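Local coordinates for thioredoxin family protein (Streptococcus pneumoniae, PDB 2YP6) that is a surface-exposed thioredoxin-fold lipoprotein that probably carries out thiol-disulfide exchange and helps the pneumococcus resist extracellular oxidative stress, at residues A[90-95]-A[129-134]; A[153-158]-A[170-175]; A[108-113]-A[135-140]; A[77-82]-A[114-119]. All blocks are in the same frame, centred on the assembly; numbering follows the deposited sequence.

Contact 1 (A[90-95]-A[129-134]); sequences ELMELA and GYKDIP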
loop_
_atom_site.group_PDB
_atom_site.type_symbol
_atom_site.label_atom_id
_atom_site.label_comp_id
_atom_site.label_asym_id
_atom_site.label_seq_id
_atom_site.Cartn_x
_atom_site.Cartn_y
_atom_site.Cartn_z
ATOM N N GLU A 90 1.873 -4.222 12.422
ATOM C CA GLU A 90 0.736 -5.096 12.212
ATOM C C GLU A 90 0.725 -5.551 10.746
ATOM O O GLU A 90 0.421 -6.698 10.459
ATOM C CB GLU A 90 -0.579 -4.421 12.594
ATOM C CG GLU A 90 -1.760 -5.353 12.397
ATOM C CD GLU A 90 -3.094 -4.757 12.838
ATOM O OE1 GLU A 90 -3.159 -3.517 13.012
ATOM O OE2 GLU A 90 -4.064 -5.545 13.000
ATOM N N LEU A 91 1.096 -4.669 9.816
ATOM C CA LEU A 91 1.142 -5.058 8.400
ATOM C C LEU A 91 2.243 -6.101 8.130
ATOM O O LEU A 91 2.058 -7.022 7.325
ATOM C CB LEU A 91 1.344 -3.830 7.513
ATOM C CG LEU A 91 1.177 -4.076 6.010
ATOM C CD1 LEU A 91 -0.186 -4.672 5.713
ATOM C CD2 LEU A 91 1.411 -2.787 5.229
ATOM N N MET A 92 3.373 -5.975 8.820
ATOM C CA MET A 92 4.384 -7.046 8.809
ATOM C C MET A 92 3.849 -8.376 9.304
ATOM O O MET A 92 4.185 -9.419 8.723
ATOM C CB MET A 92 5.646 -6.644 9.563
ATOM C CG MET A 92 6.334 -5.455 8.911
ATOM S SD MET A 92 7.653 -4.778 9.918
ATOM C CE MET A 92 8.643 -6.220 10.212
ATOM N N GLU A 93 3.034 -8.370 10.369
ATOM C CA GLU A 93 2.341 -9.597 10.784
ATOM C C GLU A 93 1.573 -10.240 9.635
ATOM O O GLU A 93 1.600 -11.474 9.433
ATOM C CB GLU A 93 1.321 -9.332 11.899
ATOM C CG GLU A 93 1.897 -9.182 13.279
ATOM C CD GLU A 93 0.854 -8.812 14.317
ATOM O OE1 GLU A 93 -0.033 -7.969 14.059
ATOM O OE2 GLU A 93 0.931 -9.358 15.415
ATOM N N LEU A 94 0.831 -9.407 8.923
ATOM C CA LEU A 94 0.027 -9.887 7.817
ATOM C C LEU A 94 0.918 -10.446 6.721
ATOM O O LEU A 94 0.634 -11.525 6.175
ATOM C CB LEU A 94 -0.859 -8.764 7.286
ATOM C CG LEU A 94 -2.021 -9.168 6.386
ATOM C CD1 LEU A 94 -2.958 -10.100 7.131
ATOM C CD2 LEU A 94 -2.740 -7.943 5.927
ATOM N N ALA A 95 2.005 -9.750 6.413
ATOM C CA ALA A 95 2.896 -10.197 5.343
ATOM C C ALA A 95 3.533 -11.547 5.659
ATOM O O ALA A 95 3.813 -12.336 4.758
ATOM C CB ALA A 95 3.949 -9.168 5.052
ATOM N N GLY A 129 12.975 -1.006 12.305
ATOM C CA GLY A 129 12.798 -2.455 12.319
ATOM C C GLY A 129 11.814 -2.957 11.269
ATOM O O GLY A 129 11.388 -4.115 11.298
ATOM N N TYR A 130 11.438 -2.096 10.330
ATOM C CA TYR A 130 10.465 -2.499 9.325
ATOM C C TYR A 130 11.173 -3.297 8.239
ATOM O O TYR A 130 12.335 -3.037 7.912
ATOM C CB TYR A 130 9.728 -1.312 8.700
ATOM C CG TYR A 130 8.998 -0.408 9.683
ATOM C CD1 TYR A 130 8.584 -0.867 10.935
ATOM C CD2 TYR A 130 8.743 0.913 9.362
ATOM C CE1 TYR A 130 7.928 -0.022 11.826
ATOM C CE2 TYR A 130 8.095 1.748 10.236
ATOM C CZ TYR A 130 7.689 1.291 11.453
ATOM O OH TYR A 130 7.058 2.156 12.303
ATOM N N LYS A 131 10.463 -4.279 7.703
ATOM C CA LYS A 131 10.960 -5.072 6.587
ATOM C C LYS A 131 9.855 -5.974 6.063
ATOM O O LYS A 131 8.785 -6.055 6.648
ATOM C CB LYS A 131 12.169 -5.901 7.014
ATOM C CG LYS A 131 11.875 -6.855 8.151
ATOM C CD LYS A 131 13.147 -7.558 8.607
ATOM C CE LYS A 131 12.838 -8.697 9.558
ATOM N NZ LYS A 131 12.376 -9.925 8.832
ATOM N N ASP A 132 10.127 -6.646 4.947
ATOM C CA ASP A 132 9.171 -7.553 4.311
ATOM C C ASP A 132 7.915 -6.878 3.801
ATOM O O ASP A 132 6.925 -7.553 3.522
ATOM C CB ASP A 132 8.811 -8.707 5.256
ATOM C CG ASP A 132 10.041 -9.488 5.713
ATOM O OD1 ASP A 132 10.973 -9.681 4.905
ATOM O OD2 ASP A 132 10.111 -9.874 6.898
ATOM N N ILE A 133 7.950 -5.557 3.658
ATOM C CA ILE A 133 6.806 -4.801 3.160
ATOM C C ILE A 133 7.270 -4.023 1.940
ATOM O O ILE A 133 8.166 -3.209 2.067
ATOM C CB ILE A 133 6.305 -3.778 4.206
ATOM C CG1 ILE A 133 5.741 -4.499 5.422
ATOM C CG2 ILE A 133 5.238 -2.851 3.600
ATOM C CD1 ILE A 133 4.638 -5.470 5.095
ATOM N N PRO A 134 6.681 -4.278 0.758
ATOM C CA PRO A 134 7.028 -3.445 -0.398
ATOM C C PRO A 134 6.683 -1.991 -0.205
ATOM O O PRO A 134 5.571 -1.633 0.226
ATOM C CB PRO A 134 6.174 -4.034 -1.526
ATOM C CG PRO A 134 5.903 -5.422 -1.105
ATOM C CD PRO A 134 5.777 -5.383 0.373
#
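Met92 reaches out from helix 88-96 and lies against the loop 129-134. Its CG rests 3.4 Å from Lys131 O and also touches CG1 of Ile133. Further along, SD lies 3.7 Å from Tyr130 CA. The backbone N-H of Lys131 points at this sulfur in a weak hydrogen bond, with Lys131 N 3.6 Å from Met92 SD. The sulfur also meets the Tyr130 ring obliquely, a Met-aromatic contact through CD1. A bend at the last torsion (chi3 54°) turns the methyl CE back between the carbonyl oxygens of Gly129 and Lys131.

Ile133 fills the other half of the contact. Its CD1 sits among the helix residues, 3.8 Å from Leu91 CG and 3.8 Å from Ala95 CB. It also touches Leu91 O. Ala95 CB in turn packs on Asp132 O. At the exposed edge, Lys131 NZ and Asp132 OD2 form a salt bridge of 3.0 Å within the loop.

Around this, Leu91 and Ile133 both pack on Thr106 of strand 102-108, and Phe125 meets the Tyr130 ring edge-to-face. Gly129, with positive phi, ends helix 120-127 in a Schellman motif. The contact thus packs a helix against the loop between a helix and the next strand, beside the central sheet of a thioredoxin fold.

Contact 2 (A[153-158]-A[170-175]); sequences PTEYLI and GAISNA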
loop_
_atom_site.group_PDB
_atom_site.type_symbol
_atom_site.label_atom_id
_atom_site.label_comp_id
_atom_site.label_asym_id
_atom_site.label_seq_id
_atom_site.Cartn_x
_atom_site.Cartn_y
_atom_site.Cartn_z
ATOM N N PRO A 153 -3.261 6.903 7.069
ATOM C CA PRO A 153 -3.159 5.915 6.001
ATOM C C PRO A 153 -4.517 5.675 5.360
ATOM O O PRO A 153 -5.524 5.827 6.047
ATOM C CB PRO A 153 -2.701 4.650 6.736
ATOM C CG PRO A 153 -3.211 4.820 8.149
ATOM C CD PRO A 153 -3.262 6.298 8.416
ATOM N N THR A 154 -4.532 5.324 4.074
ATOM C CA THR A 154 -5.733 4.836 3.392
ATOM C C THR A 154 -5.360 3.508 2.721
ATOM O O THR A 154 -4.272 3.392 2.134
ATOM C CB THR A 154 -6.238 5.801 2.319
ATOM O OG1 THR A 154 -6.694 7.012 2.926
ATOM C CG2 THR A 154 -7.398 5.201 1.547
ATOM N N GLU A 155 -6.233 2.506 2.861
ATOM C CA GLU A 155 -6.032 1.234 2.202
ATOM C C GLU A 155 -7.144 0.998 1.184
ATOM O O GLU A 155 -8.319 1.246 1.465
ATOM C CB GLU A 155 -6.070 0.089 3.208
ATOM C CG GLU A 155 -4.990 0.120 4.299
ATOM C CD GLU A 155 -5.309 1.107 5.383
ATOM O OE1 GLU A 155 -6.488 1.155 5.831
ATOM O OE2 GLU A 155 -4.391 1.854 5.775
ATOM N N TYR A 156 -6.734 0.544 0.004
ATOM C CA TYR A 156 -7.635 0.018 -1.020
ATOM C C TYR A 156 -7.420 -1.472 -1.072
ATOM O O TYR A 156 -6.295 -1.939 -1.194
ATOM C CB TYR A 156 -7.311 0.629 -2.386
ATOM C CG TYR A 156 -7.720 2.070 -2.474
ATOM C CD1 TYR A 156 -6.919 3.073 -1.954
ATOM C CD2 TYR A 156 -8.924 2.428 -3.065
ATOM C CE1 TYR A 156 -7.304 4.389 -2.021
ATOM C CE2 TYR A 156 -9.311 3.743 -3.130
ATOM C CZ TYR A 156 -8.499 4.723 -2.590
ATOM O OH TYR A 156 -8.877 6.048 -2.666
ATOM N N LEU A 157 -8.511 -2.225 -0.913
ATOM C CA LEU A 157 -8.461 -3.669 -1.039
ATOM C C LEU A 157 -9.063 -4.011 -2.397
ATOM O O LEU A 157 -10.262 -3.811 -2.639
ATOM C CB LEU A 157 -9.235 -4.307 0.116
ATOM C CG LEU A 157 -8.875 -3.870 1.534
ATOM C CD1 LEU A 157 -9.537 -4.785 2.570
ATOM C CD2 LEU A 157 -7.375 -3.826 1.730
ATOM N N ILE A 158 -8.196 -4.455 -3.297
ATOM C CA ILE A 158 -8.501 -4.619 -4.699
ATOM C C ILE A 158 -8.712 -6.115 -4.960
ATOM O O ILE A 158 -7.985 -6.958 -4.448
ATOM C CB ILE A 158 -7.317 -4.076 -5.562
ATOM C CG1 ILE A 158 -7.082 -2.589 -5.264
ATOM C CG2 ILE A 158 -7.543 -4.297 -7.051
ATOM C CD1 ILE A 158 -5.819 -2.058 -5.881
ATOM N N GLY A 170 -7.895 5.388 7.408
ATOM C CA GLY A 170 -7.252 4.986 8.641
ATOM C C GLY A 170 -6.854 3.523 8.553
ATOM O O GLY A 170 -7.104 2.856 7.539
ATOM N N ALA A 171 -6.221 3.020 9.601
ATOM C CA ALA A 171 -5.722 1.649 9.593
ATOM C C ALA A 171 -6.878 0.660 9.586
ATOM O O ALA A 171 -7.967 0.950 10.076
ATOM C CB ALA A 171 -4.815 1.402 10.797
ATOM N N ILE A 172 -6.635 -0.510 9.012
ATOM C CA ILE A 172 -7.598 -1.612 9.062
ATOM C C ILE A 172 -6.927 -2.774 9.807
ATOM O O ILE A 172 -5.752 -3.032 9.598
ATOM C CB ILE A 172 -8.055 -2.021 7.634
ATOM C CG1 ILE A 172 -9.172 -3.065 7.692
ATOM C CG2 ILE A 172 -6.888 -2.508 6.785
ATOM C CD1 ILE A 172 -9.784 -3.342 6.337
ATOM N N SER A 173 -7.646 -3.438 10.700
ATOM C CA SER A 173 -7.065 -4.557 11.424
ATOM C C SER A 173 -6.808 -5.694 10.442
ATOM O O SER A 173 -7.484 -5.797 9.407
ATOM C CB SER A 173 -8.009 -5.048 12.512
ATOM O OG SER A 173 -9.140 -5.647 11.923
ATOM N N ASN A 174 -5.863 -6.554 10.778
ATOM C CA ASN A 174 -5.574 -7.699 9.927
ATOM C C ASN A 174 -6.824 -8.580 9.831
ATOM O O ASN A 174 -7.149 -9.061 8.757
ATOM C CB ASN A 174 -4.398 -8.511 10.473
ATOM C CG ASN A 174 -3.068 -7.808 10.302
ATOM O OD1 ASN A 174 -2.956 -6.827 9.556
ATOM N ND2 ASN A 174 -2.038 -8.337 10.958
ATOM N N ALA A 175 -7.534 -8.759 10.951
ATOM C CA ALA A 175 -8.748 -9.567 10.943
ATOM C C ALA A 175 -9.764 -8.995 9.956
ATOM O O ALA A 175 -10.365 -9.724 9.170
ATOM C CB ALA A 175 -9.350 -9.662 12.341
#
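This is a buried contact at one side of the thioredoxin fold, between strand 154-158 and the link from strand 164-169 to the C-terminal helix 174-182. Pro153 follows a cis peptide bond. It matches the cis-proline of thioredoxins, which stands next to the CxxC motif, and here its CD packs on Cys81 SG, the sulfur disulfide-bonded to Cys84. Its carbonyl oxygen accepts a hydrogen bond from Gly170 N at 2.8 Å. The N-H...O angle is 140°, so the bond is bent at the hydrogen. On the ring, Pro153 CG lies 3.8 Å from Ala171 N. The positive phi of Gly170, 88°, suits glycine.

Two residues further on, Glu155 also turns toward the link. Its chain bends at chi2 (78°), which brings the carboxylate up to Gly170 O and beside the Ile172 CG2 methyl. OE1 of Glu155 comes within 2.5 Å of Gly170 O. OE2 forms a salt bridge with Lys75 NZ of strand 71-76. That lysine probably helps to hold the buried acid in position. The side chains of Glu155 and Ile172 cross at an angle, with Glu155 CG 4.1 Å from Ile172 CG2.

Ile172 has Tyr73 as a further neighbour. Beyond it, Ser173 OG caps helix 174-182 by accepting from Asp176 N. At the far end of the contact, Leu157 CD1 and Ile172 CD1 meet tip to tip at 4.0 Å.

Contact 3 (A[108-113]-A[135-140]); sequences IAPGIQ and VLYDTK. With C6W (3-Cyclohexyl-1-Propylphosphocholine), chain E.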
loop_
_atom_site.group_PDB
_atom_site.type_symbol
_atom_site.label_atom_id
_atom_site.label_comp_id
_atom_site.label_asym_id
_atom_site.label_seq_id
_atom_site.Cartn_x
_atom_site.Cartn_y
_atom_site.Cartn_z
ATOM N N ILE A 108 4.497 5.440 -0.843
ATOM C CA ILE A 108 4.825 6.743 -0.266
ATOM C C ILE A 108 5.133 7.696 -1.418
ATOM O O ILE A 108 5.300 7.282 -2.557
ATOM C CB ILE A 108 6.019 6.693 0.712
ATOM C CG1 ILE A 108 7.285 6.300 -0.021
ATOM C CG2 ILE A 108 5.761 5.726 1.847
ATOM C CD1 ILE A 108 8.588 6.537 0.738
ATOM N N ALA A 109 5.211 8.980 -1.104
ATOM C CA ALA A 109 5.531 10.009 -2.075
ATOM C C ALA A 109 6.820 10.668 -1.616
ATOM O O ALA A 109 6.789 11.685 -0.897
ATOM C CB ALA A 109 4.412 11.013 -2.145
ATOM N N PRO A 110 7.963 10.070 -1.980
ATOM C CA PRO A 110 9.229 10.519 -1.400
ATOM C C PRO A 110 9.508 11.996 -1.716
ATOM O O PRO A 110 9.276 12.447 -2.833
ATOM C CB PRO A 110 10.275 9.598 -2.026
ATOM C CG PRO A 110 9.611 8.887 -3.119
ATOM C CD PRO A 110 8.134 8.952 -2.925
ATOM N N GLY A 111 9.954 12.734 -0.701
ATOM C CA GLY A 111 10.280 14.141 -0.864
ATOM C C GLY A 111 9.093 15.071 -1.009
ATOM O O GLY A 111 9.254 16.295 -1.065
ATOM N N ILE A 112 7.892 14.516 -1.071
ATOM C CA ILE A 112 6.734 15.336 -1.350
ATOM C C ILE A 112 5.982 15.673 -0.080
ATOM O O ILE A 112 5.685 14.793 0.743
ATOM C CB ILE A 112 5.828 14.673 -2.394
ATOM C CG1 ILE A 112 6.597 14.627 -3.719
ATOM C CG2 ILE A 112 4.542 15.452 -2.550
ATOM C CD1 ILE A 112 6.005 13.793 -4.730
ATOM N N GLN A 113 5.707 16.967 0.063
ATOM C CA GLN A 113 4.963 17.511 1.198
ATOM C C GLN A 113 5.487 16.983 2.526
ATOM O O GLN A 113 4.718 16.558 3.398
ATOM C CB GLN A 113 3.457 17.233 1.057
ATOM C CG GLN A 113 2.611 18.394 1.525
ATOM C CD GLN A 113 2.712 19.625 0.634
ATOM O OE1 GLN A 113 3.405 19.620 -0.384
ATOM N NE2 GLN A 113 2.027 20.689 1.021
ATOM N N VAL A 135 7.632 -1.134 -0.550
ATOM C CA VAL A 135 7.360 0.288 -0.541
ATOM C C VAL A 135 7.636 0.831 -1.923
ATOM O O VAL A 135 8.754 0.725 -2.426
ATOM C CB VAL A 135 8.236 1.051 0.470
ATOM C CG1 VAL A 135 7.922 2.547 0.418
ATOM C CG2 VAL A 135 8.051 0.506 1.881
ATOM N N LEU A 136 6.602 1.396 -2.528
ATOM C CA LEU A 136 6.703 1.946 -3.864
ATOM C C LEU A 136 6.818 3.465 -3.778
ATOM O O LEU A 136 6.167 4.102 -2.949
ATOM C CB LEU A 136 5.476 1.569 -4.672
ATOM C CG LEU A 136 5.176 0.065 -4.771
ATOM C CD1 LEU A 136 4.057 -0.125 -5.765
ATOM C CD2 LEU A 136 6.407 -0.758 -5.142
ATOM N N TYR A 137 7.627 4.026 -4.668
ATOM C CA TYR A 137 7.955 5.448 -4.645
ATOM C C TYR A 137 7.135 6.197 -5.670
ATOM O O TYR A 137 7.434 6.165 -6.858
ATOM C CB TYR A 137 9.413 5.631 -4.998
ATOM C CG TYR A 137 10.408 5.268 -3.916
ATOM C CD1 TYR A 137 9.999 4.953 -2.631
ATOM C CD2 TYR A 137 11.763 5.284 -4.183
ATOM C CE1 TYR A 137 10.932 4.633 -1.631
ATOM C CE2 TYR A 137 12.698 4.985 -3.198
ATOM C CZ TYR A 137 12.278 4.665 -1.925
ATOM O OH TYR A 137 13.214 4.354 -0.958
ATOM N N ASP A 138 6.136 6.924 -5.197
ATOM C CA ASP A 138 5.313 7.770 -6.051
ATOM C C ASP A 138 6.012 9.128 -6.223
ATOM O O ASP A 138 5.588 10.135 -5.677
ATOM C CB ASP A 138 3.939 7.952 -5.425
ATOM C CG ASP A 138 2.915 8.456 -6.412
ATOM O OD1 ASP A 138 3.093 8.199 -7.617
ATOM O OD2 ASP A 138 1.937 9.089 -5.976
ATOM N N THR A 139 7.068 9.138 -7.014
ATOM C CA THR A 139 7.941 10.313 -7.148
ATOM C C THR A 139 7.316 11.498 -7.879
ATOM O O THR A 139 7.884 12.595 -7.891
ATOM C CB THR A 139 9.230 9.939 -7.876
ATOM O OG1 THR A 139 8.885 9.332 -9.138
ATOM C CG2 THR A 139 10.056 9.004 -7.028
ATOM N N LYS A 140 6.140 11.288 -8.463
ATOM C CA LYS A 140 5.424 12.349 -9.160
ATOM C C LYS A 140 4.102 12.670 -8.501
ATOM O O LYS A 140 3.389 13.551 -8.965
ATOM C CB LYS A 140 5.153 11.936 -10.606
ATOM C CG LYS A 140 6.368 11.755 -11.470
ATOM C CD LYS A 140 6.003 11.029 -12.750
ATOM C CE LYS A 140 7.233 10.492 -13.472
ATOM N NZ LYS A 140 6.886 9.742 -14.717
HETATM C C2 C6W E . 3.320 17.364 8.597
HETATM C C3 C6W E . 4.613 17.279 6.295
HETATM C C1 C6W E . 3.452 19.224 7.133
HETATM C C4 C6W E . 2.742 16.901 6.775
HETATM C C5 C6W E . 1.425 17.594 6.371
HETATM C C10 C6W E . 0.213 13.620 1.021
HETATM C CAI C6W E . -0.090 15.592 -0.453
HETATM C C13 C6W E . 0.671 14.860 -1.542
HETATM C C6 C6W E . -0.619 18.086 2.740
HETATM C C7 C6W E . -0.135 16.624 2.691
HETATM C C9 C6W E . -0.306 14.999 0.771
HETATM O O3 C6W E . -0.249 20.069 6.011
HETATM P P C6W E . 0.333 19.352 4.820
HETATM O O4 C6W E . 0.786 20.511 3.999
HETATM O O1 C6W E . 1.556 18.425 5.255
HETATM N N C6W E . 3.756 17.824 7.329
HETATM O O2 C6W E . -0.794 18.494 4.077
HETATM C C8 C6W E . -1.075 15.748 1.844
HETATM C C12 C6W E . 1.155 13.579 -1.308
HETATM C C11 C6W E . 0.922 12.936 0.012
#
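The Pro110 ring is the bump at the middle of this contact, and it fits the hollow bounded by Tyr137 CB and CG, Asp138 N and Thr139 CG2. Its CG lies 3.8 Å from Tyr137 CB, and its CD lies 3.6 Å from Asp138 N. The methyl CG2 of Thr139 flanks Pro110 CG at 3.9 Å. Beside the proline, Ile108 runs alongside Tyr137 in the same direction. Its CD1 touches Tyr137 CE1 at 3.8 Å, while its CG1 rests on Val135 CG1, the two side chains set at an angle. Ile108 CG1 stands between the backbone N and carbonyl carbon (chi1 64°), which carries this branch toward Val135 and Tyr137.

The backbones pair in parallel at Ile108 and Tyr137, where strands 102-108 and 135-137 are neighbours in the thioredoxin-fold sheet. Ile108 N donates to Leu136 O at 3.0 Å, and Asp138 N donates to Ile108 O at 2.8 Å. The strand pairing gives way here: Asp138 centres an inverse gamma turn, and Ala109 to Ile112 form a type II turn. The Asp138 carboxylate is held by Thr143 OG1 and Phe144 N.

Ile112 spans two neighbours. Its CD1 fits against the carbonyl oxygens of Asp138 and Thr139, and its CG2 lies 4.0 Å from C13 of the bound cyclohexyl-propylphosphocholine. Next along, Gln113 CG packs on ligand atoms C6 and C7. Its amide NE2 donates a hydrogen bond of 3.2 Å to the phosphate oxygen O4.

Contact 4 (A[77-82]-A[114-119]); sequences WASWCG and GEKTVE. With C6W (3-Cyclohexyl-1-Propylphosphocholine), chain E.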
loop_
_atom_site.group_PDB
_atom_site.type_symbol
_atom_site.label_atom_id
_atom_site.label_comp_id
_atom_site.label_asym_id
_atom_site.label_seq_id
_atom_site.Cartn_x
_atom_site.Cartn_y
_atom_site.Cartn_z
ATOM N N TRP A 77 0.655 5.829 2.540
ATOM C CA TRP A 77 1.115 6.291 3.836
ATOM C C TRP A 77 2.277 7.277 3.746
ATOM O O TRP A 77 2.724 7.623 2.669
ATOM C CB TRP A 77 1.483 5.103 4.717
ATOM C CG TRP A 77 2.701 4.293 4.301
ATOM C CD1 TRP A 77 2.831 3.498 3.210
ATOM C CD2 TRP A 77 3.948 4.199 5.017
ATOM N NE1 TRP A 77 4.088 2.915 3.185
ATOM C CE2 TRP A 77 4.784 3.324 4.293
ATOM C CE3 TRP A 77 4.424 4.764 6.201
ATOM C CZ2 TRP A 77 6.079 3.013 4.714
ATOM C CZ3 TRP A 77 5.705 4.442 6.621
ATOM C CH2 TRP A 77 6.515 3.574 5.883
ATOM N N ALA A 78 2.730 7.742 4.902
ATOM C CA ALA A 78 3.873 8.657 4.978
ATOM C C ALA A 78 4.588 8.457 6.303
ATOM O O ALA A 78 3.948 8.161 7.323
ATOM C CB ALA A 78 3.410 10.090 4.842
ATOM N N SER A 79 5.907 8.640 6.285
ATOM C CA SER A 79 6.739 8.437 7.457
ATOM C C SER A 79 6.425 9.454 8.541
ATOM O O SER A 79 6.655 9.161 9.703
ATOM C CB SER A 79 8.234 8.520 7.091
ATOM O OG SER A 79 8.597 9.855 6.790
ATOM N N TRP A 80 5.890 10.625 8.164
ATOM C CA TRP A 80 5.579 11.680 9.137
ATOM C C TRP A 80 4.255 11.506 9.850
ATOM O O TRP A 80 3.946 12.242 10.772
ATOM C CB TRP A 80 5.592 13.073 8.473
ATOM C CG TRP A 80 4.803 13.202 7.206
ATOM C CD1 TRP A 80 5.299 13.195 5.929
ATOM C CD2 TRP A 80 3.378 13.375 7.077
ATOM N NE1 TRP A 80 4.283 13.349 5.030
ATOM C CE2 TRP A 80 3.098 13.451 5.700
ATOM C CE3 TRP A 80 2.323 13.467 7.989
ATOM C CZ2 TRP A 80 1.799 13.614 5.211
ATOM C CZ3 TRP A 80 1.037 13.637 7.501
ATOM C CH2 TRP A 80 0.788 13.710 6.127
ATOM N N CYS A 81 3.480 10.530 9.412
ATOM C CA CYS A 81 2.130 10.279 9.891
ATOM C C CYS A 81 2.170 9.236 11.031
ATOM O O CYS A 81 2.583 8.094 10.798
ATOM C CB CYS A 81 1.337 9.779 8.673
ATOM S SG CYS A 81 -0.192 8.841 8.935
ATOM N N GLY A 82 1.778 9.637 12.247
ATOM C CA GLY A 82 1.826 8.786 13.429
ATOM C C GLY A 82 1.055 7.484 13.282
ATOM O O GLY A 82 1.606 6.391 13.506
ATOM N N GLY A 114 6.805 16.997 2.673
ATOM C CA GLY A 114 7.420 16.657 3.935
ATOM C C GLY A 114 7.921 15.243 4.076
ATOM O O GLY A 114 8.605 14.956 5.046
ATOM N N GLU A 115 7.599 14.352 3.143
ATOM C CA GLU A 115 8.160 13.012 3.185
ATOM C C GLU A 115 9.673 13.082 3.021
ATOM O O GLU A 115 10.221 14.034 2.452
ATOM C CB GLU A 115 7.537 12.137 2.093
ATOM C CG GLU A 115 7.985 10.697 2.070
ATOM C CD GLU A 115 7.719 9.980 3.388
ATOM O OE1 GLU A 115 6.570 9.524 3.598
ATOM O OE2 GLU A 115 8.653 9.894 4.224
ATOM N N LYS A 116 10.326 12.053 3.547
ATOM C CA LYS A 116 11.763 11.888 3.475
ATOM C C LYS A 116 12.246 11.741 2.042
ATOM O O LYS A 116 11.511 11.286 1.170
ATOM C CB LYS A 116 12.152 10.650 4.305
ATOM C CG LYS A 116 12.013 10.938 5.804
ATOM C CD LYS A 116 12.218 9.720 6.683
ATOM C CE LYS A 116 11.962 10.086 8.144
ATOM N NZ LYS A 116 12.933 11.061 8.660
ATOM N N THR A 117 13.493 12.100 1.808
ATOM C CA THR A 117 14.051 11.965 0.476
ATOM C C THR A 117 14.244 10.491 0.154
ATOM O O THR A 117 14.260 9.642 1.046
ATOM C CB THR A 117 15.397 12.627 0.364
ATOM O OG1 THR A 117 16.307 12.006 1.290
ATOM C CG2 THR A 117 15.286 14.128 0.650
ATOM N N VAL A 118 14.393 10.200 -1.127
ATOM C CA VAL A 118 14.684 8.850 -1.583
ATOM C C VAL A 118 15.941 8.284 -0.923
ATOM O O VAL A 118 16.039 7.088 -0.717
ATOM C CB VAL A 118 14.851 8.796 -3.109
ATOM C CG1 VAL A 118 13.554 9.175 -3.794
ATOM C CG2 VAL A 118 15.987 9.705 -3.554
ATOM N N GLU A 119 16.902 9.130 -0.584
ATOM C CA GLU A 119 18.121 8.647 0.077
ATOM C C GLU A 119 17.879 8.359 1.545
ATOM O O GLU A 119 18.413 7.395 2.086
ATOM C CB GLU A 119 19.277 9.648 -0.057
ATOM C CG GLU A 119 19.721 9.902 -1.483
ATOM C CD GLU A 119 18.928 11.013 -2.150
ATOM O OE1 GLU A 119 18.014 11.563 -1.499
ATOM O OE2 GLU A 119 19.218 11.337 -3.323
HETATM C C2 C6W E . 3.320 17.364 8.597
HETATM C C3 C6W E . 4.613 17.279 6.295
HETATM C C1 C6W E . 3.452 19.224 7.133
HETATM C C4 C6W E . 2.742 16.901 6.775
HETATM C C5 C6W E . 1.425 17.594 6.371
HETATM C C10 C6W E . 0.213 13.620 1.021
HETATM C CAI C6W E . -0.090 15.592 -0.453
HETATM C C13 C6W E . 0.671 14.860 -1.542
HETATM C C6 C6W E . -0.619 18.086 2.740
HETATM C C7 C6W E . -0.135 16.624 2.691
HETATM C C9 C6W E . -0.306 14.999 0.771
HETATM O O3 C6W E . -0.249 20.069 6.011
HETATM P P C6W E . 0.333 19.352 4.820
HETATM O O4 C6W E . 0.786 20.511 3.999
HETATM O O1 C6W E . 1.556 18.425 5.255
HETATM N N C6W E . 3.756 17.824 7.329
HETATM O O2 C6W E . -0.794 18.494 4.077
HETATM C C8 C6W E . -1.075 15.748 1.844
HETATM C C12 C6W E . 1.155 13.579 -1.308
HETATM C C11 C6W E . 0.922 12.936 0.012
HETATM O O HOH W 1 4.587 9.704 1.678
#
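Ala78 and Glu115 mark the closest backbone approach, with CA atoms 6.4 Å apart. Segment 77-82 enters the CxxC motif, probably the redox site of this thioredoxin fold, and segment 114-119 lies beside it. Ala78 to Cys81 form a type I turn that leads into helix 82-86, and Cys81 is its N-cap. Cys81 is disulfide-bonded to Cys84, the pair that forms the thioredoxin-type CxxC at the helix start. The loop 114-119 leads into helix 120-127.

Glu115 ties the two loops together. Its carboxylate receives Ser79 N at OE1, 2.9 Å away, on the syn lone pair. Ser79 OG donates to the other oxygen, Glu115 OE2, at 2.6 Å. Lys116 N also donates to Glu115 OE2, on its anti side. Both donors to OE2 come from the same face of the carboxylate plane, tilted out of it. A water adds a fourth bond, donating to both Trp77 O and Glu115 OE1. These bonds fix the rotation of the buried acid, and a bend at chi2 (58°) helps bring it round to Ser79. CD and CE of Lys116 pass 3.6 Å from Ser79 OG, and its charged end forms a cation-pi contact with Trp124.

Trp80 faces the ligand. Ala78 CB sits off-centre over one ring face, and Glu115 CA lies at the edge in the ring plane. The opposite face carries the choline end of cyclohexyl-propylphosphocholine, whose C4 stands 3.6 Å from Trp80 CD2.

Overall arrangement
Contacts 2 and 3 take in strands of the mixed central sheet, on opposite sides of the chain's centre. Contact 1 packs a helix and loop beside it, and contact 4 lies in loops that follow strands 71-76 and 102-108. Contacts 3 and 4 are the nearest pair, with centres about 8 Å apart. Gly111 N and Lys116 O join them in a probable hydrogen bond, and both touch the phosphocholine. Contact 1 runs into contact 3 at strand 135-137. Contacts 1, 3 and 4 alternate their segments along the chain; contact 2 follows. Asn174 ND2 probably hydrogen-bonds Glu90 O of contact 1. Cys81 of contact 4 meets the cis-proline of contact 2, while Trp80 beside it in sequence touches the ligand.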